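PDB 3CUC: protein of unknown function with a Fic domain from Bacteroides thetaiotaomicron VPI-5482, which is of unknown function but belongs to the Fic/DOC family of largely helical proteins that carry the conserved Fic sequence motif. Local coordinates for residues Pro178-Ala183 against Ala250-Ile255; Lys85-Ala88 against Glu92-Leu95; Tyr71-Ala76 against Asn199-Arg204. One frame throughout, in Å; residues are numbered along the deposited sequence.

Interaction 1 (Pro178-Ala183 against Ala250-Ile255); sequences PVELAA and ATLNDI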
ATOM      1  N   PRO A 178     -10.683  -8.677   5.143  1.00 47.73           N
ATOM      2  CA  PRO A 178      -9.546  -8.181   4.354  1.00 47.58           C
ATOM      3  C   PRO A 178      -9.113  -6.754   4.682  1.00 47.39           C
ATOM      4  O   PRO A 178      -7.923  -6.461   4.603  1.00 47.67           O
ATOM      5  CB  PRO A 178     -10.048  -8.290   2.908  1.00 47.79           C
ATOM      6  CG  PRO A 178     -11.034  -9.407   2.957  1.00 47.26           C
ATOM      7  CD  PRO A 178     -11.751  -9.200   4.272  1.00 47.68           C
ATOM      8  N   VAL A 179     -10.051  -5.882   5.050  1.00 47.88           N
ATOM      9  CA  VAL A 179      -9.701  -4.499   5.406  1.00 48.12           C
ATOM     10  C   VAL A 179      -8.892  -4.483   6.698  1.00 48.98           C
ATOM     11  O   VAL A 179      -7.878  -3.786   6.797  1.00 49.22           O
ATOM     12  CB  VAL A 179     -10.947  -3.597   5.555  1.00 47.93           C
ATOM     13  CG1 VAL A 179     -10.547  -2.166   5.907  1.00 44.68           C
ATOM     14  CG2 VAL A 179     -11.751  -3.607   4.269  1.00 50.52           C
ATOM     15  N   GLU A 180      -9.343  -5.267   7.677  1.00 49.31           N
ATOM     16  CA  GLU A 180      -8.644  -5.399   8.954  1.00 49.45           C
ATOM     17  C   GLU A 180      -7.242  -5.971   8.766  1.00 48.29           C
ATOM     18  O   GLU A 180      -6.266  -5.409   9.261  1.00 48.81           O
ATOM     19  CB  GLU A 180      -9.430  -6.306   9.907  1.00 50.11           C
ATOM     20  CG  GLU A 180     -10.718  -5.695  10.440  1.00 51.12           C
ATOM     21  CD  GLU A 180     -11.629  -6.715  11.110  1.00 50.34           C
ATOM     22  OE1 GLU A 180     -11.408  -7.936  10.947  1.00 49.91           O
ATOM     23  OE2 GLU A 180     -12.578  -6.291  11.802  1.00 52.12           O
ATOM     24  N   LEU A 181      -7.154  -7.090   8.051  1.00 47.14           N
ATOM     25  CA  LEU A 181      -5.879  -7.767   7.831  1.00 46.06           C
ATOM     26  C   LEU A 181      -4.922  -6.851   7.076  1.00 46.20           C
ATOM     27  O   LEU A 181      -3.731  -6.791   7.395  1.00 45.99           O
ATOM     28  CB  LEU A 181      -6.082  -9.087   7.067  1.00 45.78           C
ATOM     29  CG  LEU A 181      -4.822  -9.913   6.752  1.00 45.34           C
ATOM     30  CD1 LEU A 181      -4.013 -10.203   8.002  1.00 43.13           C
ATOM     31  CD2 LEU A 181      -5.175 -11.210   6.041  1.00 45.18           C
ATOM     32  N   ALA A 182      -5.454  -6.137   6.083  1.00 46.08           N
ATOM     33  CA  ALA A 182      -4.669  -5.183   5.306  1.00 45.71           C
ATOM     34  C   ALA A 182      -4.174  -4.052   6.198  1.00 45.89           C
ATOM     35  O   ALA A 182      -3.004  -3.689   6.142  1.00 45.83           O
ATOM     36  CB  ALA A 182      -5.485  -4.628   4.147  1.00 44.57           C
ATOM     37  N   ALA A 183      -5.060  -3.509   7.028  1.00 46.06           N
ATOM     38  CA  ALA A 183      -4.694  -2.409   7.924  1.00 46.32           C
ATOM     39  C   ALA A 183      -3.589  -2.824   8.879  1.00 46.78           C
ATOM     40  O   ALA A 183      -2.633  -2.085   9.080  1.00 47.27           O
ATOM     41  CB  ALA A 183      -5.906  -1.927   8.705  1.00 46.04           C
ATOM     42  N   ALA A 250       1.321  -4.828  17.457  1.00 52.23           N
ATOM     43  CA  ALA A 250       0.111  -4.018  17.608  1.00 51.86           C
ATOM     44  C   ALA A 250      -1.130  -4.852  17.294  1.00 52.39           C
ATOM     45  O   ALA A 250      -1.177  -5.543  16.274  1.00 52.31           O
ATOM     46  CB  ALA A 250       0.170  -2.802  16.701  1.00 50.88           C
ATOM     47  N   THR A 251      -2.127  -4.785  18.175  1.00 52.84           N
ATOM     48  CA  THR A 251      -3.359  -5.557  18.013  1.00 52.21           C
ATOM     49  C   THR A 251      -4.349  -4.789  17.152  1.00 53.15           C
ATOM     50  O   THR A 251      -4.180  -3.593  16.906  1.00 53.43           O
ATOM     51  CB  THR A 251      -4.034  -5.844  19.359  1.00 52.03           C
ATOM     52  OG1 THR A 251      -4.591  -4.629  19.884  1.00 50.15           O
ATOM     53  CG2 THR A 251      -3.035  -6.436  20.343  1.00 48.04           C
ATOM     54  N   LEU A 252      -5.397  -5.476  16.713  1.00 54.18           N
ATOM     55  CA  LEU A 252      -6.423  -4.851  15.881  1.00 54.87           C
ATOM     56  C   LEU A 252      -7.080  -3.673  16.615  1.00 55.56           C
ATOM     57  O   LEU A 252      -7.298  -2.608  16.032  1.00 55.56           O
ATOM     58  CB  LEU A 252      -7.475  -5.887  15.461  1.00 54.85           C
ATOM     59  CG  LEU A 252      -8.443  -5.487  14.346  1.00 55.74           C
ATOM     60  CD1 LEU A 252      -7.685  -5.125  13.079  1.00 57.21           C
ATOM     61  CD2 LEU A 252      -9.429  -6.605  14.068  1.00 54.04           C
ATOM     62  N   ASN A 253      -7.364  -3.860  17.902  1.00 56.61           N
ATOM     63  CA  ASN A 253      -8.033  -2.834  18.701  1.00 57.66           C
ATOM     64  C   ASN A 253      -7.160  -1.603  18.930  1.00 58.49           C
ATOM     65  O   ASN A 253      -7.678  -0.502  19.127  1.00 59.25           O
ATOM     66  CB  ASN A 253      -8.504  -3.410  20.041  1.00 57.59           C
ATOM     67  CG  ASN A 253      -9.647  -4.414  19.885  1.00 59.30           C
ATOM     68  OD1 ASN A 253     -10.315  -4.767  20.857  1.00 61.10           O
ATOM     69  ND2 ASN A 253      -9.874  -4.875  18.659  1.00 57.75           N
ATOM     70  N   ASP A 254      -5.841  -1.794  18.915  1.00 58.60           N
ATOM     71  CA  ASP A 254      -4.902  -0.673  18.979  1.00 59.04           C
ATOM     72  C   ASP A 254      -4.999   0.229  17.745  1.00 58.70           C
ATOM     73  O   ASP A 254      -4.920   1.457  17.870  1.00 59.07           O
ATOM     74  CB  ASP A 254      -3.455  -1.171  19.118  1.00 59.70           C
ATOM     75  CG  ASP A 254      -3.182  -1.847  20.455  1.00 62.17           C
ATOM     76  OD1 ASP A 254      -3.901  -1.565  21.437  1.00 63.54           O
ATOM     77  OD2 ASP A 254      -2.232  -2.659  20.522  1.00 59.20           O
ATOM     78  N   ILE A 255      -5.176  -0.381  16.567  1.00 57.85           N
ATOM     79  CA  ILE A 255      -5.123   0.356  15.296  1.00 57.08           C
ATOM     80  C   ILE A 255      -6.497   0.676  14.688  1.00 57.15           C
ATOM     81  O   ILE A 255      -6.604   0.962  13.490  1.00 57.19           O
ATOM     82  CB  ILE A 255      -4.233  -0.374  14.237  1.00 56.86           C
ATOM     83  CG1 ILE A 255      -4.890  -1.662  13.709  1.00 55.43           C
ATOM     84  CG2 ILE A 255      -2.863  -0.687  14.826  1.00 54.76           C
ATOM     85  CD1 ILE A 255      -4.421  -2.050  12.309  1.00 50.82           C
TER
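Leu252 lays its two methyl groups against the side chain of Glu180, and the two chains cross at about a right angle. Its CD1 rests on the root of the glutamate, 3.8 Å from Glu180 CB. The other methyl sits nearer the carboxylate, with Leu252 CD2 3.7 Å from Glu180 CD. Glu180 is extended beyond CG, which lays its length, carboxylate included, across the two leucine methyls. Glu180 OE1 also accepts a hydrogen bond from Thr177 N, just before the first turn of the helix.

One turn on, Ala183 points at the loop and meets Ile255. The tip of the isoleucine does the touching, at 3.9 Å between Ala183 CB and Ile255 CD1. The same methyl also lies against the backbone, 3.6 Å from Ala183 C. Behind this surface the loop is folded by Thr251 and Asp254. Asp254 N donates to Thr251 OG1 at 3.2 Å, and Thr251 N donates back to Asp254 OD2, reaching it from above the carboxylate plane. Ala183 also touches Val259 and Leu262 of helix 256-277. The contact thus packs helix 178-192 of the Fic domain against a loop that carries an ST motif and ends with Ile255 as N-cap of helix 256-277.

Interaction 2 (Lys85-Ala88 against Glu92-Leu95); sequences KQEA and ERPL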
ATOM      1  N   LYS A  85      -0.455  -7.489  -8.052  1.00 47.07           N
ATOM      2  CA  LYS A  85      -1.667  -8.016  -8.675  1.00 48.49           C
ATOM      3  C   LYS A  85      -1.491  -9.503  -8.983  1.00 50.04           C
ATOM      4  O   LYS A  85      -2.318 -10.335  -8.598  1.00 51.16           O
ATOM      5  CB  LYS A  85      -2.012  -7.246  -9.950  1.00 48.70           C
ATOM      6  CG  LYS A  85      -2.669  -5.896  -9.682  1.00 51.70           C
ATOM      7  CD  LYS A  85      -2.520  -4.927 -10.851  1.00 53.33           C
ATOM      8  CE  LYS A  85      -3.483  -5.229 -11.977  1.00 54.20           C
ATOM      9  NZ  LYS A  85      -3.353  -4.226 -13.059  1.00 55.29           N
ATOM     10  N   GLN A  86      -0.390  -9.832  -9.650  1.00 50.51           N
ATOM     11  CA  GLN A  86      -0.091 -11.206 -10.031  1.00 50.32           C
ATOM     12  C   GLN A  86       0.116 -12.105  -8.818  1.00 49.40           C
ATOM     13  O   GLN A  86      -0.364 -13.240  -8.791  1.00 49.73           O
ATOM     14  CB  GLN A  86       1.152 -11.235 -10.910  1.00 50.43           C
ATOM     15  CG  GLN A  86       1.482 -12.596 -11.450  1.00 56.44           C
ATOM     16  CD  GLN A  86       2.573 -12.543 -12.479  1.00 63.80           C
ATOM     17  OE1 GLN A  86       3.700 -12.958 -12.224  1.00 69.29           O
ATOM     18  NE2 GLN A  86       2.254 -12.013 -13.651  1.00 68.06           N
ATOM     19  N   GLU A  87       0.837 -11.598  -7.824  1.00 48.48           N
ATOM     20  CA  GLU A  87       1.077 -12.353  -6.600  1.00 47.80           C
ATOM     21  C   GLU A  87      -0.253 -12.589  -5.896  1.00 47.62           C
ATOM     22  O   GLU A  87      -0.556 -13.716  -5.534  1.00 47.96           O
ATOM     23  CB  GLU A  87       2.057 -11.625  -5.673  1.00 47.59           C
ATOM     24  CG  GLU A  87       2.806 -12.540  -4.699  1.00 47.02           C
ATOM     25  CD  GLU A  87       3.963 -13.295  -5.338  1.00 50.74           C
ATOM     26  OE1 GLU A  87       4.074 -13.286  -6.583  1.00 51.24           O
ATOM     27  OE2 GLU A  87       4.761 -13.905  -4.589  1.00 52.46           O
ATOM     28  N   ALA A  88      -1.048 -11.531  -5.733  1.00 46.93           N
ATOM     29  CA  ALA A  88      -2.370 -11.632  -5.108  1.00 47.15           C
ATOM     30  C   ALA A  88      -3.308 -12.602  -5.838  1.00 48.44           C
ATOM     31  O   ALA A  88      -4.010 -13.380  -5.204  1.00 48.15           O
ATOM     32  CB  ALA A  88      -3.023 -10.261  -5.015  1.00 46.11           C
ATOM     33  N   GLU A  92      -3.031 -19.348  -3.890  1.00 53.84           N
ATOM     34  CA  GLU A  92      -2.299 -20.372  -3.134  1.00 54.65           C
ATOM     35  C   GLU A  92      -0.857 -19.981  -2.793  1.00 55.09           C
ATOM     36  O   GLU A  92      -0.154 -20.763  -2.148  1.00 55.68           O
ATOM     37  CB  GLU A  92      -2.278 -21.692  -3.910  1.00 54.32           C
ATOM     38  CG  GLU A  92      -3.620 -22.390  -3.983  1.00 57.38           C
ATOM     39  CD  GLU A  92      -3.540 -23.725  -4.701  1.00 56.64           C
ATOM     40  OE1 GLU A  92      -3.251 -23.726  -5.914  1.00 60.32           O
ATOM     41  OE2 GLU A  92      -3.747 -24.771  -4.052  1.00 58.41           O
ATOM     42  N   ARG A  93      -0.411 -18.798  -3.224  1.00 54.84           N
ATOM     43  CA  ARG A  93       0.946 -18.332  -2.924  1.00 54.54           C
ATOM     44  C   ARG A  93       0.966 -17.506  -1.634  1.00 52.17           C
ATOM     45  O   ARG A  93       0.390 -16.430  -1.589  1.00 49.89           O
ATOM     46  CB  ARG A  93       1.499 -17.501  -4.085  1.00 54.74           C
ATOM     47  CG  ARG A  93       3.012 -17.532  -4.172  1.00 59.28           C
ATOM     48  CD  ARG A  93       3.542 -16.733  -5.356  1.00 66.05           C
ATOM     49  NE  ARG A  93       3.015 -17.170  -6.655  1.00 73.98           N
ATOM     50  CZ  ARG A  93       3.448 -16.718  -7.836  1.00 79.48           C
ATOM     51  NH1 ARG A  93       4.430 -15.821  -7.907  1.00 82.78           N
ATOM     52  NH2 ARG A  93       2.908 -17.170  -8.964  1.00 80.22           N
ATOM     53  N   PRO A  94       1.620 -18.014  -0.572  1.00 50.89           N
ATOM     54  CA  PRO A  94       1.685 -17.228   0.657  1.00 49.63           C
ATOM     55  C   PRO A  94       2.617 -16.025   0.539  1.00 48.97           C
ATOM     56  O   PRO A  94       3.526 -16.012  -0.299  1.00 48.47           O
ATOM     57  CB  PRO A  94       2.234 -18.224   1.676  1.00 49.34           C
ATOM     58  CG  PRO A  94       3.024 -19.174   0.880  1.00 49.97           C
ATOM     59  CD  PRO A  94       2.312 -19.307  -0.428  1.00 50.90           C
ATOM     60  N   LEU A  95       2.378 -15.024   1.383  1.00 48.47           N
ATOM     61  CA  LEU A  95       3.219 -13.832   1.428  1.00 48.05           C
ATOM     62  C   LEU A  95       4.616 -14.224   1.897  1.00 48.42           C
ATOM     63  O   LEU A  95       4.782 -14.839   2.952  1.00 50.21           O
ATOM     64  CB  LEU A  95       2.614 -12.778   2.365  1.00 48.16           C
ATOM     65  CG  LEU A  95       3.294 -11.409   2.396  1.00 46.65           C
ATOM     66  CD1 LEU A  95       3.332 -10.811   1.010  1.00 44.45           C
ATOM     67  CD2 LEU A  95       2.569 -10.484   3.359  1.00 45.88           C
TER
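Glu87 and Arg93 reach each other through one bend in each side chain. The glutamate turns at chi2 (78°), which carries its carboxylate off the helix flank toward the loop. The arginine runs out straight as far as CD and then turns at chi3 (-57°), bringing NH1 back to the acid. Both chains leave the backbone with CG opposite the backbone N.

The result is a salt bridge of 2.9 Å between Glu87 OE1 and Arg93 NH1. The two flat groups do not pair side by side. Their planes are 77° apart, and OE1 approaches the guanidinium obliquely. The other oxygen lies over the aliphatic part of the arginine, with Glu87 OE2 3.2 Å from Arg93 CD. NH1 is thus the guanidinium nitrogen that meets the acid, while NE is 4.0 Å from Glu87 OE1.

The site is a helix-loop-helix connection, where helix 68-89 ends and the chain turns toward helix 97-107. The salt bridge spans that turn, from the last full turn of the helix to the loop beyond it. Asp90, within the turn, forms a second salt bridge with Arg93 NH2. The guanidinium is therefore shared by two acids, which probably limits its rotation. The arginine in turn probably favours the ionised form of the buried Glu87. Arg213 of helix 199-213 also reaches both segments, donating hydrogen bonds to Ala88 O and Arg93 O. On the helix side, Phe209 packs against Glu87.

Interaction 3 (Tyr71-Ala76 against Asn199-Arg204); sequences YEEMKA and NGRIAR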
ATOM      1  N   TYR A  71      10.924   9.760 -13.350  1.00 29.71           N
ATOM      2  CA  TYR A  71      10.239   8.909 -14.331  1.00 29.42           C
ATOM      3  C   TYR A  71      10.528   7.450 -14.060  1.00 31.09           C
ATOM      4  O   TYR A  71       9.637   6.619 -14.175  1.00 31.63           O
ATOM      5  CB  TYR A  71      10.614   9.265 -15.776  1.00 28.44           C
ATOM      6  CG  TYR A  71       9.910  10.499 -16.300  1.00 26.44           C
ATOM      7  CD1 TYR A  71       8.525  10.564 -16.342  1.00 25.50           C
ATOM      8  CD2 TYR A  71      10.631  11.601 -16.755  1.00 25.89           C
ATOM      9  CE1 TYR A  71       7.875  11.700 -16.810  1.00 28.82           C
ATOM     10  CE2 TYR A  71       9.990  12.736 -17.228  1.00 24.36           C
ATOM     11  CZ  TYR A  71       8.616  12.775 -17.254  1.00 27.35           C
ATOM     12  OH  TYR A  71       7.975  13.893 -17.716  1.00 29.42           O
ATOM     13  N   GLU A  72      11.760   7.138 -13.673  1.00 33.48           N
ATOM     14  CA  GLU A  72      12.124   5.754 -13.403  1.00 35.49           C
ATOM     15  C   GLU A  72      11.387   5.209 -12.183  1.00 37.00           C
ATOM     16  O   GLU A  72      10.855   4.114 -12.277  1.00 36.45           O
ATOM     17  CB  GLU A  72      13.634   5.567 -13.225  1.00 35.93           C
ATOM     18  CG  GLU A  72      14.538   6.142 -14.325  1.00 40.49           C
ATOM     19  CD  GLU A  72      14.514   5.366 -15.628  1.00 49.05           C
ATOM     20  OE1 GLU A  72      13.567   4.577 -15.849  1.00 47.91           O
ATOM     21  OE2 GLU A  72      15.457   5.561 -16.440  1.00 57.41           O
ATOM     22  N   GLU A  73      11.342   5.943 -11.057  1.00 39.97           N
ATOM     23  CA  GLU A  73      10.684   5.431  -9.847  1.00 41.66           C
ATOM     24  C   GLU A  73       9.188   5.266 -10.089  1.00 41.50           C
ATOM     25  O   GLU A  73       8.586   4.287  -9.653  1.00 42.40           O
ATOM     26  CB  GLU A  73      10.932   6.324  -8.618  1.00 41.88           C
ATOM     27  CG  GLU A  73      12.309   6.164  -7.997  1.00 44.66           C
ATOM     28  CD  GLU A  73      12.417   6.792  -6.619  1.00 46.57           C
ATOM     29  OE1 GLU A  73      11.379   7.168  -6.033  1.00 50.79           O
ATOM     30  OE2 GLU A  73      13.556   6.906  -6.118  1.00 57.00           O
HETATM   31  N   MSE A  74       8.597   6.231 -10.784  1.00 41.31           N
HETATM   32  CA  MSE A  74       7.181   6.185 -11.113  1.00 40.06           C
HETATM   33  C   MSE A  74       6.915   4.965 -11.956  1.00 40.74           C
HETATM   34  O   MSE A  74       5.976   4.230 -11.708  1.00 42.53           O
HETATM   35  CB  MSE A  74       6.755   7.451 -11.860  1.00 39.70           C
HETATM   36  CG  MSE A  74       5.258   7.579 -12.099  1.00 37.34           C
HETATM   37 SE   MSE A  74       4.259   7.761 -10.460  0.75 25.32          SE
HETATM   38  CE  MSE A  74       4.529   9.628 -10.153  1.00 37.16           C
ATOM     39  N   LYS A  75       7.761   4.730 -12.944  1.00 41.78           N
ATOM     40  CA  LYS A  75       7.637   3.546 -13.806  1.00 41.92           C
ATOM     41  C   LYS A  75       7.860   2.238 -13.036  1.00 41.51           C
ATOM     42  O   LYS A  75       7.153   1.261 -13.250  1.00 42.10           O
ATOM     43  CB  LYS A  75       8.657   3.633 -14.945  1.00 42.94           C
ATOM     44  CG  LYS A  75       8.538   2.559 -16.038  1.00 44.15           C
ATOM     45  CD  LYS A  75       9.834   2.486 -16.848  1.00 47.04           C
ATOM     46  CE  LYS A  75       9.652   1.779 -18.192  1.00 50.56           C
ATOM     47  NZ  LYS A  75      10.932   1.759 -18.967  1.00 49.69           N
ATOM     48  N   ALA A  76       8.853   2.226 -12.151  1.00 41.62           N
ATOM     49  CA  ALA A  76       9.202   1.031 -11.385  1.00 41.68           C
ATOM     50  C   ALA A  76       8.082   0.681 -10.403  1.00 43.13           C
ATOM     51  O   ALA A  76       7.755  -0.492 -10.218  1.00 44.09           O
ATOM     52  CB  ALA A  76      10.513   1.240 -10.647  1.00 41.16           C
ATOM     53  N   ASN A 199       9.585   2.245   2.261  1.00 51.87           N
ATOM     54  CA  ASN A 199       8.702   1.539   3.188  1.00 50.77           C
ATOM     55  C   ASN A 199       7.263   2.049   3.147  1.00 50.37           C
ATOM     56  O   ASN A 199       6.320   1.279   3.354  1.00 51.67           O
ATOM     57  CB  ASN A 199       9.258   1.608   4.610  1.00 50.72           C
ATOM     58  CG  ASN A 199      10.540   0.805   4.771  1.00 52.22           C
ATOM     59  OD1 ASN A 199      10.522  -0.425   4.745  1.00 53.65           O
ATOM     60  ND2 ASN A 199      11.663   1.504   4.938  1.00 49.92           N
ATOM     61  N   GLY A 200       7.088   3.335   2.864  1.00 48.90           N
ATOM     62  CA  GLY A 200       5.753   3.885   2.694  1.00 48.21           C
ATOM     63  C   GLY A 200       5.053   3.229   1.524  1.00 47.79           C
ATOM     64  O   GLY A 200       3.908   2.803   1.626  1.00 48.26           O
ATOM     65  N   ARG A 201       5.757   3.132   0.408  1.00 47.60           N
ATOM     66  CA  ARG A 201       5.190   2.564  -0.810  1.00 47.83           C
ATOM     67  C   ARG A 201       4.955   1.068  -0.714  1.00 47.18           C
ATOM     68  O   ARG A 201       4.004   0.562  -1.303  1.00 47.58           O
ATOM     69  CB  ARG A 201       6.095   2.872  -2.003  1.00 48.47           C
ATOM     70  CG  ARG A 201       5.954   4.296  -2.497  1.00 48.38           C
ATOM     71  CD  ARG A 201       7.098   4.681  -3.391  1.00 47.74           C
ATOM     72  NE  ARG A 201       8.258   5.114  -2.625  1.00 47.49           N
ATOM     73  CZ  ARG A 201       9.449   5.361  -3.150  1.00 43.56           C
ATOM     74  NH1 ARG A 201       9.649   5.219  -4.452  1.00 46.31           N
ATOM     75  NH2 ARG A 201      10.450   5.750  -2.361  1.00 46.27           N
ATOM     76  N   ILE A 202       5.821   0.368   0.019  1.00 46.64           N
ATOM     77  CA  ILE A 202       5.650  -1.065   0.236  1.00 46.12           C
ATOM     78  C   ILE A 202       4.405  -1.293   1.080  1.00 45.87           C
ATOM     79  O   ILE A 202       3.570  -2.115   0.729  1.00 46.61           O
ATOM     80  CB  ILE A 202       6.866  -1.720   0.927  1.00 45.93           C
ATOM     81  CG1 ILE A 202       8.117  -1.622   0.040  1.00 46.23           C
ATOM     82  CG2 ILE A 202       6.571  -3.184   1.247  1.00 42.31           C
ATOM     83  CD1 ILE A 202       8.076  -2.513  -1.183  1.00 48.01           C
ATOM     84  N   ALA A 203       4.281  -0.551   2.179  1.00 45.56           N
ATOM     85  CA  ALA A 203       3.100  -0.647   3.039  1.00 45.32           C
ATOM     86  C   ALA A 203       1.822  -0.545   2.210  1.00 45.67           C
ATOM     87  O   ALA A 203       0.949  -1.411   2.288  1.00 46.46           O
ATOM     88  CB  ALA A 203       3.120   0.428   4.111  1.00 44.40           C
ATOM     89  N   ARG A 204       1.735   0.497   1.390  1.00 45.21           N
ATOM     90  CA  ARG A 204       0.525   0.758   0.627  1.00 45.05           C
ATOM     91  C   ARG A 204       0.317  -0.271  -0.471  1.00 45.43           C
ATOM     92  O   ARG A 204      -0.821  -0.610  -0.805  1.00 46.81           O
ATOM     93  CB  ARG A 204       0.548   2.174   0.058  1.00 45.08           C
ATOM     94  CG  ARG A 204       0.327   3.235   1.133  1.00 45.54           C
ATOM     95  CD  ARG A 204       0.221   4.631   0.545  1.00 46.51           C
ATOM     96  NE  ARG A 204       1.510   5.073   0.005  1.00 50.48           N
ATOM     97  CZ  ARG A 204       2.513   5.583   0.723  1.00 46.22           C
ATOM     98  NH1 ARG A 204       2.411   5.743   2.037  1.00 45.47           N
ATOM     99  NH2 ARG A 204       3.630   5.937   0.118  1.00 42.75           N
TER
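Helices 68-89 and 199-213 stand well apart here, with Glu73 CA and Arg201 CA 11.0 Å from each other as the nearest pair. Two long side chains span the gap. Both set out toward the opposite helix, and both place CG beside the backbone N. Glu73 stays extended beyond CG and presents OE1. Arg201 is extended at first and then bends at chi3 (-83°), which turns its guanidinium toward the acid.

The ends meet in a salt bridge, 3.0 Å from Glu73 OE1 to Arg201 NH1. The hydrogen bond within it is weak, because the angle at the hydrogen is only 132°. The carboxylate and guanidinium planes are 26° apart, yet the acid turns just one oxygen to the arginine. Glu73 OE1 comes in obliquely and is 4.0 Å from Arg201 NH2. The second oxygen, OE2, pairs with Lys69 NZ one turn back on its own helix. Arg201 NH2 has a long, weak ion pair with Asp197.

Asn199-Arg204 is the end of the Fic signature, HPFxxGNGRxxR, which starts at His193. Arg204, its last arginine, makes a salt bridge with Glu44 and a hydrogen bond with Ser40. This pairing is consistent with the inhibitory helix of Fic proteins, whose glutamate typically meets the same arginine. Gly200 O lies 3.2 Å above the plane of the Arg204 guanidinium, over its centre. Arg201 also packs against Ser40 and Asn41 of helix 22-42.

Lys69, Glu73 and Arg201 form a run of alternating charges, which Asp197 extends only weakly. Such a run probably lets each charge be partly balanced by its neighbours. Here, between 71-76 and 199-204, the two helices are joined by charge rather than close packing.

In the fold
Going from the N terminus, helix 68-89 is the first contact-forming helix and serves two contacts. Its early part opens interaction 3 and its late part opens interaction 2. Interaction 2 closes at once, across the short turn before helix 97-107, and is nested inside the long loop that interaction 3 closes. Helix 178-192 then opens interaction 1. Interaction 3 closes next, at the start of helix 199-213, and interaction 1 closes last, just before helix 256-277. Interactions 1 and 3 therefore cross, and they lie on opposite sides of the chain's centre. Between them they tie the Fic-motif helix to helix 68-89, and helix 178-192 to the loop that leads into helix 256-277.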